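Local coordinates for mandelate racemase/muconate lactonizing protein (PDB 3QLD) that belongs to the mandelate racemase/muconate lactonizing branch of the enolase superfamily, pairing an N-terminal capping domain with a TIM-barrel-like C-terminal domain, at residues Q155-A160 and K182-R187; V161-R166 and S327-E332. One frame throughout, in Å; residues are numbered along the deposited sequence.

Contact 1 of 2, residues Q155-A160 and K182-R187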
ATOM      1  N   GLN A 155     -24.889   7.591 -29.260  1.00 43.83           N
ATOM      2  CA  GLN A 155     -25.974   6.672 -28.998  1.00 43.24           C
ATOM      3  C   GLN A 155     -25.964   6.264 -27.533  1.00 43.06           C
ATOM      4  O   GLN A 155     -27.022   6.259 -26.914  1.00 42.87           O
ATOM      5  CB  GLN A 155     -25.890   5.486 -29.930  1.00 45.42           C
ATOM      6  CG  GLN A 155     -25.934   5.912 -31.418  1.00 49.22           C
ATOM      7  CD  GLN A 155     -25.600   4.759 -32.414  1.00 56.63           C
ATOM      8  OE1 GLN A 155     -25.998   3.586 -32.221  1.00 59.75           O
ATOM      9  NE2 GLN A 155     -24.896   5.105 -33.495  1.00 58.64           N
ATOM     10  N   SER A 156     -24.779   5.972 -26.958  1.00 40.43           N
ATOM     11  CA  SER A 156     -24.691   5.642 -25.542  1.00 41.02           C
ATOM     12  C   SER A 156     -25.159   6.795 -24.678  1.00 39.13           C
ATOM     13  O   SER A 156     -25.877   6.555 -23.709  1.00 41.18           O
ATOM     14  CB  SER A 156     -23.251   5.271 -25.144  1.00 41.59           C
ATOM     15  OG  SER A 156     -22.888   4.064 -25.784  1.00 46.98           O
ATOM     16  N   VAL A 157     -24.721   8.023 -24.988  1.00 38.47           N
ATOM     17  CA  VAL A 157     -25.168   9.235 -24.250  1.00 37.91           C
ATOM     18  C   VAL A 157     -26.689   9.473 -24.222  1.00 38.27           C
ATOM     19  O   VAL A 157     -27.301   9.705 -23.170  1.00 37.88           O
ATOM     20  CB  VAL A 157     -24.528  10.498 -24.792  1.00 38.64           C
ATOM     21  CG1 VAL A 157     -24.815  11.668 -23.825  1.00 38.10           C
ATOM     22  CG2 VAL A 157     -22.950  10.293 -25.029  1.00 38.41           C
ATOM     23  N   ASP A 158     -27.280   9.457 -25.388  1.00 38.64           N
ATOM     24  CA  ASP A 158     -28.756   9.523 -25.529  1.00 39.61           C
ATOM     25  C   ASP A 158     -29.469   8.499 -24.651  1.00 40.41           C
ATOM     26  O   ASP A 158     -30.400   8.862 -23.906  1.00 40.93           O
ATOM     27  CB  ASP A 158     -29.117   9.276 -26.994  1.00 37.88           C
ATOM     28  CG  ASP A 158     -28.704  10.427 -27.893  1.00 41.02           C
ATOM     29  OD1 ASP A 158     -28.366  11.523 -27.379  1.00 39.65           O
ATOM     30  OD2 ASP A 158     -28.736  10.268 -29.141  1.00 41.06           O
ATOM     31  N   ALA A 159     -28.965   7.248 -24.683  1.00 41.96           N
ATOM     32  CA  ALA A 159     -29.536   6.132 -23.914  1.00 41.98           C
ATOM     33  C   ALA A 159     -29.444   6.407 -22.428  1.00 42.64           C
ATOM     34  O   ALA A 159     -30.432   6.209 -21.705  1.00 43.35           O
ATOM     35  CB  ALA A 159     -28.855   4.814 -24.272  1.00 43.50           C
ATOM     36  N   ALA A 160     -28.297   6.949 -21.976  1.00 41.04           N
ATOM     37  CA  ALA A 160     -28.174   7.303 -20.565  1.00 40.46           C
ATOM     38  C   ALA A 160     -29.129   8.423 -20.222  1.00 38.48           C
ATOM     39  O   ALA A 160     -29.733   8.456 -19.149  1.00 38.17           O
ATOM     40  CB  ALA A 160     -26.713   7.714 -20.219  1.00 40.60           C
ATOM     41  N   LYS A 182     -16.514  17.509 -27.278  1.00 32.76           N
ATOM     42  CA  LYS A 182     -17.092  18.593 -28.143  1.00 35.19           C
ATOM     43  C   LYS A 182     -18.523  18.199 -28.614  1.00 36.12           C
ATOM     44  O   LYS A 182     -19.491  18.957 -28.384  1.00 36.12           O
ATOM     45  CB  LYS A 182     -16.139  18.900 -29.301  1.00 34.08           C
ATOM     46  CG  LYS A 182     -16.523  20.017 -30.356  1.00 38.10           C
ATOM     47  CD  LYS A 182     -15.428  20.130 -31.450  1.00 39.85           C
ATOM     48  CE  LYS A 182     -15.557  19.064 -32.568  1.00 45.84           C
ATOM     49  NZ  LYS A 182     -14.274  18.485 -33.168  1.00 44.39           N
ATOM     50  N   ALA A 183     -18.646  16.989 -29.156  1.00 37.04           N
ATOM     51  CA  ALA A 183     -19.921  16.470 -29.686  1.00 37.16           C
ATOM     52  C   ALA A 183     -20.961  16.322 -28.605  1.00 38.05           C
ATOM     53  O   ALA A 183     -22.123  16.766 -28.759  1.00 38.19           O
ATOM     54  CB  ALA A 183     -19.694  15.144 -30.449  1.00 38.13           C
ATOM     55  N   VAL A 184     -20.558  15.771 -27.461  1.00 35.49           N
ATOM     56  CA  VAL A 184     -21.500  15.622 -26.414  1.00 34.59           C
ATOM     57  C   VAL A 184     -21.958  16.962 -25.846  1.00 34.46           C
ATOM     58  O   VAL A 184     -23.167  17.179 -25.648  1.00 33.46           O
ATOM     59  CB  VAL A 184     -21.008  14.640 -25.378  1.00 33.89           C
ATOM     60  CG1 VAL A 184     -21.965  14.525 -24.240  1.00 30.74           C
ATOM     61  CG2 VAL A 184     -20.766  13.295 -26.073  1.00 34.08           C
ATOM     62  N   ARG A 185     -21.015  17.875 -25.613  1.00 34.43           N
ATOM     63  CA  ARG A 185     -21.323  19.223 -25.122  1.00 34.50           C
ATOM     64  C   ARG A 185     -22.270  20.035 -26.061  1.00 36.07           C
ATOM     65  O   ARG A 185     -23.124  20.756 -25.580  1.00 35.79           O
ATOM     66  CB  ARG A 185     -20.018  20.035 -24.963  1.00 35.39           C
ATOM     67  CG  ARG A 185     -20.246  21.486 -24.395  1.00 31.52           C
ATOM     68  CD  ARG A 185     -21.236  21.502 -23.246  1.00 33.93           C
ATOM     69  NE  ARG A 185     -20.704  21.118 -21.927  1.00 32.64           N
ATOM     70  CZ  ARG A 185     -21.403  20.623 -20.910  1.00 34.39           C
ATOM     71  NH1 ARG A 185     -22.700  20.326 -21.028  1.00 31.49           N
ATOM     72  NH2 ARG A 185     -20.778  20.354 -19.757  1.00 36.25           N
ATOM     73  N   LEU A 186     -22.057  19.933 -27.369  1.00 36.76           N
ATOM     74  CA  LEU A 186     -22.916  20.661 -28.333  1.00 39.88           C
ATOM     75  C   LEU A 186     -24.360  20.118 -28.259  1.00 39.15           C
ATOM     76  O   LEU A 186     -25.315  20.886 -28.058  1.00 40.32           O
ATOM     77  CB  LEU A 186     -22.332  20.603 -29.758  1.00 39.04           C
ATOM     78  CG  LEU A 186     -23.132  21.346 -30.874  1.00 42.65           C
ATOM     79  CD1 LEU A 186     -23.621  22.777 -30.458  1.00 47.53           C
ATOM     80  CD2 LEU A 186     -22.366  21.387 -32.227  1.00 45.47           C
ATOM     81  N   ARG A 187     -24.478  18.799 -28.301  1.00 39.52           N
ATOM     82  CA  ARG A 187     -25.775  18.093 -28.209  1.00 39.76           C
ATOM     83  C   ARG A 187     -26.486  18.273 -26.872  1.00 39.96           C
ATOM     84  O   ARG A 187     -27.723  18.323 -26.821  1.00 40.00           O
ATOM     85  CB  ARG A 187     -25.576  16.598 -28.495  1.00 39.82           C
ATOM     86  CG  ARG A 187     -26.856  15.752 -28.483  1.00 39.74           C
ATOM     87  CD  ARG A 187     -26.494  14.305 -28.749  1.00 39.51           C
ATOM     88  NE  ARG A 187     -27.577  13.427 -29.230  1.00 37.52           N
ATOM     89  CZ  ARG A 187     -27.985  13.359 -30.496  1.00 37.12           C
ATOM     90  NH1 ARG A 187     -27.428  14.120 -31.422  1.00 37.31           N
ATOM     91  NH2 ARG A 187     -28.913  12.487 -30.857  1.00 37.04           N
TER
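V157 and V184 meet tip to tip between helix 150-162 and helix 178-187, two helices that pack side by side on the outside of the barrel. The closest pair is CG2 of V157 and CG2 of V184, 3.9 Å apart, and their CG1 methyls lie almost as near, so each isopropyl group offers both branches to the other. The same first torsion in both valines, with CG1 anti to the backbone N (chi1 -169° in V157), sets CG1 against CG1 and CG2 against CG2. This is the buried side of the contact: V157 also rests on L144 of strand 137-144, and V184 on I193 of strand 192-196, joining the helix pair to the barrel wall.

Toward solvent the helices are bridged by charge instead. R187, extended from CG to NE, runs across the gap and grips the carboxylate of D158 side-on. NE of R187 donates to OD1 of D158 at 2.8 Å, fairly straight (162°) and close to the guanidinium plane, onto the syn lone pair. The second bond, from NH2 of R187 to OD2 of D158, is also 2.8 Å but more bent at 137°, and OD2 lies tilted out of the guanidinium plane. OD1 has a further partner in the hydroxyl of Y188, just beyond the second helix.

With both carboxylate oxygens engaged by R187 and OD1 shared with Y188, these bonds should restrict the rotation of the D158 carboxylate; the paired charges would probably keep the aspartate ionised at this partly exposed edge.

Contact 2 of 2, residues V161-R166 and S327-E332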
ATOM      1  N   VAL A 161     -29.202   9.394 -21.102  1.00 39.54           N
ATOM      2  CA  VAL A 161     -30.012  10.578 -20.795  1.00 41.46           C
ATOM      3  C   VAL A 161     -31.519  10.173 -20.752  1.00 42.34           C
ATOM      4  O   VAL A 161     -32.243  10.575 -19.833  1.00 41.28           O
ATOM      5  CB  VAL A 161     -29.794  11.712 -21.806  1.00 41.90           C
ATOM      6  CG1 VAL A 161     -30.764  12.899 -21.522  1.00 40.45           C
ATOM      7  CG2 VAL A 161     -28.351  12.183 -21.756  1.00 42.48           C
ATOM      8  N   GLU A 162     -31.919   9.331 -21.709  1.00 44.50           N
ATOM      9  CA  GLU A 162     -33.312   8.903 -21.843  1.00 46.12           C
ATOM     10  C   GLU A 162     -33.707   8.250 -20.536  1.00 46.58           C
ATOM     11  O   GLU A 162     -34.893   8.256 -20.157  1.00 47.47           O
ATOM     12  CB  GLU A 162     -33.479   7.938 -23.016  1.00 47.48           C
ATOM     13  CG  GLU A 162     -33.495   8.616 -24.397  1.00 52.54           C
ATOM     14  CD  GLU A 162     -33.192   7.661 -25.571  1.00 59.16           C
ATOM     15  OE1 GLU A 162     -33.089   6.418 -25.369  1.00 63.32           O
ATOM     16  OE2 GLU A 162     -33.060   8.158 -26.724  1.00 63.46           O
ATOM     17  N   GLN A 163     -32.707   7.752 -19.795  1.00 45.13           N
ATOM     18  CA  GLN A 163     -32.986   6.952 -18.591  1.00 42.92           C
ATOM     19  C   GLN A 163     -32.995   7.795 -17.336  1.00 40.71           C
ATOM     20  O   GLN A 163     -33.319   7.311 -16.257  1.00 40.40           O
ATOM     21  CB  GLN A 163     -32.005   5.802 -18.492  1.00 43.50           C
ATOM     22  CG  GLN A 163     -32.159   4.816 -19.643  1.00 48.03           C
ATOM     23  CD  GLN A 163     -31.113   3.748 -19.625  1.00 52.51           C
ATOM     24  OE1 GLN A 163     -31.099   2.909 -18.731  1.00 55.30           O
ATOM     25  NE2 GLN A 163     -30.223   3.762 -20.615  1.00 55.03           N
ATOM     26  N   GLY A 164     -32.644   9.071 -17.496  1.00 38.97           N
ATOM     27  CA  GLY A 164     -32.678  10.062 -16.432  1.00 37.34           C
ATOM     28  C   GLY A 164     -31.395  10.351 -15.647  1.00 35.78           C
ATOM     29  O   GLY A 164     -31.427  11.125 -14.661  1.00 33.71           O
ATOM     30  N   PHE A 165     -30.279   9.725 -16.052  1.00 35.40           N
ATOM     31  CA  PHE A 165     -29.002   9.880 -15.304  1.00 35.24           C
ATOM     32  C   PHE A 165     -28.634  11.336 -15.381  1.00 34.89           C
ATOM     33  O   PHE A 165     -28.728  11.926 -16.461  1.00 36.16           O
ATOM     34  CB  PHE A 165     -27.889   9.100 -15.978  1.00 34.72           C
ATOM     35  CG  PHE A 165     -27.957   7.627 -15.752  1.00 37.98           C
ATOM     36  CD1 PHE A 165     -27.476   7.063 -14.559  1.00 34.84           C
ATOM     37  CD2 PHE A 165     -28.483   6.789 -16.742  1.00 39.05           C
ATOM     38  CE1 PHE A 165     -27.564   5.669 -14.354  1.00 39.44           C
ATOM     39  CE2 PHE A 165     -28.545   5.396 -16.541  1.00 44.27           C
ATOM     40  CZ  PHE A 165     -28.063   4.846 -15.319  1.00 41.02           C
ATOM     41  N   ARG A 166     -28.159  11.890 -14.280  1.00 34.97           N
ATOM     42  CA  ARG A 166     -28.036  13.336 -14.138  1.00 35.36           C
ATOM     43  C   ARG A 166     -26.602  13.807 -14.445  1.00 34.45           C
ATOM     44  O   ARG A 166     -26.283  15.005 -14.377  1.00 34.12           O
ATOM     45  CB  ARG A 166     -28.488  13.753 -12.744  1.00 36.00           C
ATOM     46  CG  ARG A 166     -30.023  13.491 -12.517  1.00 42.04           C
ATOM     47  CD  ARG A 166     -30.921  14.318 -13.498  1.00 48.98           C
ATOM     48  NE  ARG A 166     -32.289  14.416 -12.943  1.00 57.77           N
ATOM     49  CZ  ARG A 166     -32.569  14.908 -11.730  1.00 59.31           C
ATOM     50  NH1 ARG A 166     -31.597  15.364 -10.959  1.00 61.69           N
ATOM     51  NH2 ARG A 166     -33.815  14.956 -11.271  1.00 60.76           N
ATOM     52  N   SER A 327     -28.958  -1.699  -8.715  1.00 37.16           N
ATOM     53  CA  SER A 327     -28.459  -3.092  -8.671  1.00 38.08           C
ATOM     54  C   SER A 327     -28.494  -3.752 -10.021  1.00 38.32           C
ATOM     55  O   SER A 327     -27.603  -4.499 -10.404  1.00 37.37           O
ATOM     56  CB  SER A 327     -29.407  -3.979  -7.823  1.00 36.78           C
ATOM     57  OG  SER A 327     -29.408  -3.624  -6.475  1.00 42.96           O
ATOM     58  N   ASP A 328     -29.600  -3.524 -10.714  1.00 39.42           N
ATOM     59  CA  ASP A 328     -29.900  -4.307 -11.876  1.00 40.97           C
ATOM     60  C   ASP A 328     -29.036  -3.950 -13.092  1.00 41.58           C
ATOM     61  O   ASP A 328     -29.021  -4.703 -14.055  1.00 39.11           O
ATOM     62  CB  ASP A 328     -31.401  -4.261 -12.191  1.00 41.97           C
ATOM     63  CG  ASP A 328     -31.887  -2.875 -12.637  1.00 44.70           C
ATOM     64  OD1 ASP A 328     -31.073  -1.940 -12.822  1.00 43.07           O
ATOM     65  OD2 ASP A 328     -33.130  -2.720 -12.800  1.00 49.23           O
ATOM     66  N   ARG A 329     -28.300  -2.831 -13.044  1.00 42.68           N
ATOM     67  CA  ARG A 329     -27.416  -2.479 -14.168  1.00 44.80           C
ATOM     68  C   ARG A 329     -26.258  -3.487 -14.214  1.00 44.87           C
ATOM     69  O   ARG A 329     -25.595  -3.683 -15.253  1.00 45.63           O
ATOM     70  CB  ARG A 329     -26.886  -1.033 -14.062  1.00 44.94           C
ATOM     71  CG  ARG A 329     -27.989   0.059 -14.281  1.00 50.50           C
ATOM     72  CD  ARG A 329     -27.480   1.315 -15.060  1.00 58.04           C
ATOM     73  NE  ARG A 329     -26.607   0.977 -16.198  1.00 62.63           N
ATOM     74  CZ  ARG A 329     -26.767   1.387 -17.465  1.00 65.15           C
ATOM     75  NH1 ARG A 329     -27.781   2.185 -17.804  1.00 63.32           N
ATOM     76  NH2 ARG A 329     -25.898   0.979 -18.405  1.00 66.05           N
ATOM     77  N   TYR A 330     -26.066  -4.160 -13.087  1.00 43.97           N
ATOM     78  CA  TYR A 330     -24.866  -4.953 -12.873  1.00 43.65           C
ATOM     79  C   TYR A 330     -25.167  -6.470 -12.663  1.00 42.00           C
ATOM     80  O   TYR A 330     -24.451  -7.311 -13.227  1.00 41.54           O
ATOM     81  CB  TYR A 330     -24.012  -4.362 -11.727  1.00 43.48           C
ATOM     82  CG  TYR A 330     -23.797  -2.821 -11.578  1.00 48.41           C
ATOM     83  CD1 TYR A 330     -23.051  -2.040 -12.514  1.00 51.98           C
ATOM     84  CD2 TYR A 330     -24.262  -2.163 -10.430  1.00 51.60           C
ATOM     85  CE1 TYR A 330     -22.826  -0.590 -12.293  1.00 53.20           C
ATOM     86  CE2 TYR A 330     -24.047  -0.774 -10.208  1.00 54.15           C
ATOM     87  CZ  TYR A 330     -23.324   0.017 -11.112  1.00 55.73           C
ATOM     88  OH  TYR A 330     -23.159   1.384 -10.761  1.00 52.24           O
ATOM     89  N   PHE A 331     -26.222  -6.802 -11.899  1.00 39.89           N
ATOM     90  CA  PHE A 331     -26.519  -8.206 -11.517  1.00 39.21           C
ATOM     91  C   PHE A 331     -27.957  -8.694 -11.744  1.00 40.23           C
ATOM     92  O   PHE A 331     -28.880  -8.070 -11.246  1.00 38.84           O
ATOM     93  CB  PHE A 331     -26.282  -8.366 -10.027  1.00 37.91           C
ATOM     94  CG  PHE A 331     -24.915  -7.962  -9.574  1.00 37.62           C
ATOM     95  CD1 PHE A 331     -23.824  -8.772  -9.841  1.00 35.11           C
ATOM     96  CD2 PHE A 331     -24.729  -6.802  -8.795  1.00 37.00           C
ATOM     97  CE1 PHE A 331     -22.541  -8.424  -9.402  1.00 32.76           C
ATOM     98  CE2 PHE A 331     -23.450  -6.442  -8.336  1.00 35.70           C
ATOM     99  CZ  PHE A 331     -22.340  -7.267  -8.664  1.00 31.34           C
ATOM    100  N   GLU A 332     -28.119  -9.862 -12.389  1.00 41.35           N
ATOM    101  CA  GLU A 332     -29.403 -10.577 -12.434  1.00 42.72           C
ATOM    102  C   GLU A 332     -29.946 -10.786 -11.008  1.00 41.50           C
ATOM    103  O   GLU A 332     -31.130 -10.619 -10.787  1.00 41.38           O
ATOM    104  CB  GLU A 332     -29.284 -11.953 -13.159  1.00 43.65           C
ATOM    105  CG  GLU A 332     -30.626 -12.833 -13.270  1.00 48.70           C
ATOM    106  CD  GLU A 332     -30.857 -13.869 -12.122  1.00 52.06           C
ATOM    107  OE1 GLU A 332     -29.896 -14.486 -11.605  1.00 56.25           O
ATOM    108  OE2 GLU A 332     -32.022 -14.085 -11.724  1.00 53.90           O
TER
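In R329 the chain bends at chi2 (-143°) and again at chi3, carrying the guanidinium toward Q163 and F165, whose side chains come from the opposite direction. Q163 and F165 share their first torsion, with CG beside the backbone N; Q163 is extended beyond CG, and the ring of F165 projects toward the arginine. NH1 of R329 meets both, 3.5 Å from CE2 of F165 and 3.5 Å from OE1 of Q163. The ring and guanidinium planes are steeply inclined, 69° apart, and NH1 approaches the ring obliquely. The aliphatic part of the arginine joins in, with CD of R329 3.6 Å from CZ of F165. The amide of Q163 is turned only 24° from the guanidinium, but NH1 and OE1 meet obliquely and at long range, a polar approach that does not amount to a hydrogen bond. NE2 of Q163 is held by the carbonyl of A159, a bond back into the helix that helps to place the amide.

The turn that presents these groups is a Schellman motif: G164, with positive phi, leads the chain out of helix 150-162 toward strand 167-171. F165 is buried against V140 and A142 of strand 137-144 and meets F342 edge-to-face, while R329 reaches it from the loop between helix 303-313 and strand 347-349. The contact thus joins the helix-to-strand turn after 150-162 to that long loop, beside strand 137-144 of the barrel.

How the contacts relate
Helix 150-162 and the turn that follows it serve both contacts, whose centres lie 16 Å apart on the same side of the chain's centre. They adjoin where the carbonyl O of A160 packs 3.2 Å from CD2 of F165. Each is only partly buried, combining an apolar anchor on the barrel with a more exposed arginine, yet contact 1 sits farther out, its centre about 26 Å from the centre of the chain, against about 17 Å for that of contact 2. Contact 1 ties successive barrel helices by methyl packing and a two-bond salt bridge. Contact 2 brings together segments distant in sequence through looser arginine packing on an aromatic ring and an amide.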